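Local coordinates for protein SPT6 (Antonospora locustae, PDB 2XP1) that acts as a transcription elongation factor whose tandem SH2 domains enable its interaction with RNA polymerase II, at residues A[126-131]-A[138-143]. Residues are numbered along the deposited sequence; the frame is centred on the assembly and turned at random.
Sequences AFYFSR and TFAYNN. With SO4 (sulfate ion), chain C.
Thr138 lies across the Tyr128 ring in the antiparallel β hairpin of strands 124-129 and 136-142, at one edge of the antiparallel sheet of the C-terminal SH2 fold. Its CB sits over one ring face in a CH-pi contact, 4.1 Å from the ring centroid, while CG2 reaches the phenol end, 3.7 Å from Tyr128 CZ. Tyr128 swings its ring over the neighbouring strand because CG stands between the backbone N and the carbonyl carbon (chi1 50°); CE2 then also meets Ala140 CB at 3.7 Å. On the other side of the sheet, Phe127 and Phe139 form an oblique aromatic pair with ring planes at 34°. Phe139 CD1 lies over a face of the Phe127 ring, 3.5 Å from Phe127 CZ, and Phe170 packs edge-to-face with Phe139. Paired backbone bonds link Ala126 with Ala140 and Tyr128 with Thr138. Where the hairpin turns, both segments grip a sulfate, probably from the crystallisation liquor, helped by Tyr150 OH and Lys132 N; the site recalls the phosphate pocket of SH2 domains. Thr138 OG1 donates to sulfate O3 at 3.0 Å, where O3 also lies at the edge of the Tyr128 ring. Arg131 N bonds O2, whereas NH1 donates to Phe129 O and NH2 forms a salt bridge with Asp56. A chi1 of 178° swings Ser130 OG away from its own N and onto the sulfate, where it donates to O4 at 2.6 Å.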
# COMPACT_ATOMS: atom_id res chain seq x y z
N ALA A 126 10.50 -23.99 -0.06
CA ALA A 126 9.18 -24.36 0.43
C ALA A 126 8.55 -23.16 1.00
O ALA A 126 9.25 -22.19 1.29
CB ALA A 126 9.30 -25.45 1.49
N PHE A 127 7.23 -23.19 1.15
CA PHE A 127 6.51 -22.08 1.82
C PHE A 127 5.63 -22.64 2.91
O PHE A 127 5.01 -23.66 2.71
CB PHE A 127 5.61 -21.30 0.86
CG PHE A 127 6.32 -20.57 -0.20
CD1 PHE A 127 6.68 -21.22 -1.39
CD2 PHE A 127 6.59 -19.21 -0.06
CE1 PHE A 127 7.33 -20.55 -2.42
CE2 PHE A 127 7.25 -18.51 -1.06
CZ PHE A 127 7.63 -19.19 -2.28
N TYR A 128 5.58 -21.95 4.05
CA TYR A 128 4.69 -22.26 5.15
C TYR A 128 4.40 -21.00 5.96
O TYR A 128 5.21 -20.08 5.96
CB TYR A 128 5.27 -23.36 6.02
CG TYR A 128 6.71 -23.17 6.49
CD1 TYR A 128 6.99 -22.57 7.72
CD2 TYR A 128 7.78 -23.64 5.72
CE1 TYR A 128 8.30 -22.41 8.17
CE2 TYR A 128 9.10 -23.49 6.16
CZ TYR A 128 9.33 -22.87 7.38
OH TYR A 128 10.62 -22.72 7.83
N PHE A 129 3.25 -20.94 6.61
CA PHE A 129 2.92 -19.77 7.41
C PHE A 129 3.76 -19.77 8.63
O PHE A 129 4.02 -20.84 9.17
CB PHE A 129 1.45 -19.76 7.82
CG PHE A 129 0.55 -19.38 6.70
CD1 PHE A 129 -0.34 -20.28 6.19
CD2 PHE A 129 0.64 -18.13 6.13
CE1 PHE A 129 -1.17 -19.93 5.15
CE2 PHE A 129 -0.15 -17.81 5.07
CZ PHE A 129 -1.06 -18.72 4.58
N SER A 130 4.17 -18.58 9.04
CA SER A 130 4.95 -18.36 10.26
C SER A 130 4.04 -18.46 11.47
O SER A 130 2.95 -17.87 11.48
CB SER A 130 5.56 -16.93 10.27
OG SER A 130 6.29 -16.69 11.49
N ARG A 131 4.53 -19.18 12.49
CA ARG A 131 3.89 -19.24 13.81
C ARG A 131 4.50 -18.19 14.77
O ARG A 131 3.81 -17.70 15.69
CB ARG A 131 4.01 -20.66 14.40
CG ARG A 131 2.97 -21.66 13.87
CD ARG A 131 3.17 -22.05 12.38
NE ARG A 131 2.14 -23.02 11.97
CZ ARG A 131 1.82 -23.37 10.72
NH1 ARG A 131 2.44 -22.88 9.64
NH2 ARG A 131 0.84 -24.25 10.57
N THR A 138 6.47 -17.76 5.60
CA THR A 138 7.89 -18.08 5.55
C THR A 138 8.26 -18.70 4.22
O THR A 138 7.65 -19.68 3.78
CB THR A 138 8.28 -18.98 6.74
OG1 THR A 138 7.95 -18.30 7.95
CG2 THR A 138 9.75 -19.29 6.78
N PHE A 139 9.22 -18.07 3.54
CA PHE A 139 9.87 -18.61 2.36
C PHE A 139 11.19 -19.23 2.83
O PHE A 139 12.09 -18.50 3.25
CB PHE A 139 10.18 -17.50 1.34
CG PHE A 139 11.07 -17.93 0.22
CD1 PHE A 139 10.72 -19.03 -0.58
CD2 PHE A 139 12.26 -17.26 -0.04
CE1 PHE A 139 11.56 -19.45 -1.63
CE2 PHE A 139 13.11 -17.66 -1.10
CZ PHE A 139 12.75 -18.76 -1.88
N ALA A 140 11.27 -20.57 2.75
CA ALA A 140 12.44 -21.34 3.19
C ALA A 140 13.16 -21.91 1.99
O ALA A 140 12.53 -22.45 1.09
CB ALA A 140 12.02 -22.49 4.10
N TYR A 141 14.47 -21.79 1.97
CA TYR A 141 15.20 -22.34 0.86
C TYR A 141 16.53 -22.95 1.22
O TYR A 141 17.18 -22.52 2.16
CB TYR A 141 15.33 -21.34 -0.27
CG TYR A 141 16.14 -20.12 0.01
CD1 TYR A 141 17.44 -20.02 -0.48
CD2 TYR A 141 15.61 -19.03 0.71
CE1 TYR A 141 18.23 -18.89 -0.26
CE2 TYR A 141 16.38 -17.87 0.93
CZ TYR A 141 17.70 -17.82 0.44
OH TYR A 141 18.50 -16.71 0.63
N ASN A 142 16.93 -23.96 0.45
CA ASN A 142 18.17 -24.68 0.67
C ASN A 142 19.07 -24.65 -0.58
O ASN A 142 18.73 -25.21 -1.64
CB ASN A 142 17.87 -26.10 1.14
CG ASN A 142 19.05 -26.76 1.84
OD1 ASN A 142 20.08 -26.13 2.07
ND2 ASN A 142 18.89 -28.03 2.19
N ASN A 143 20.21 -23.96 -0.43
CA ASN A 143 21.24 -23.80 -1.46
C ASN A 143 22.60 -24.36 -0.99
O ASN A 143 23.62 -24.13 -1.62
CB ASN A 143 21.39 -22.31 -1.84
CG ASN A 143 21.93 -21.45 -0.68
OD1 ASN A 143 22.10 -21.92 0.45
ND2 ASN A 143 22.18 -20.17 -0.96
S SO4 C . 8.60 -19.23 11.87
O1 SO4 C . 9.82 -19.75 12.49
O2 SO4 C . 7.44 -19.67 12.65
O3 SO4 C . 8.47 -19.73 10.50
O4 SO4 C . 8.67 -17.77 11.81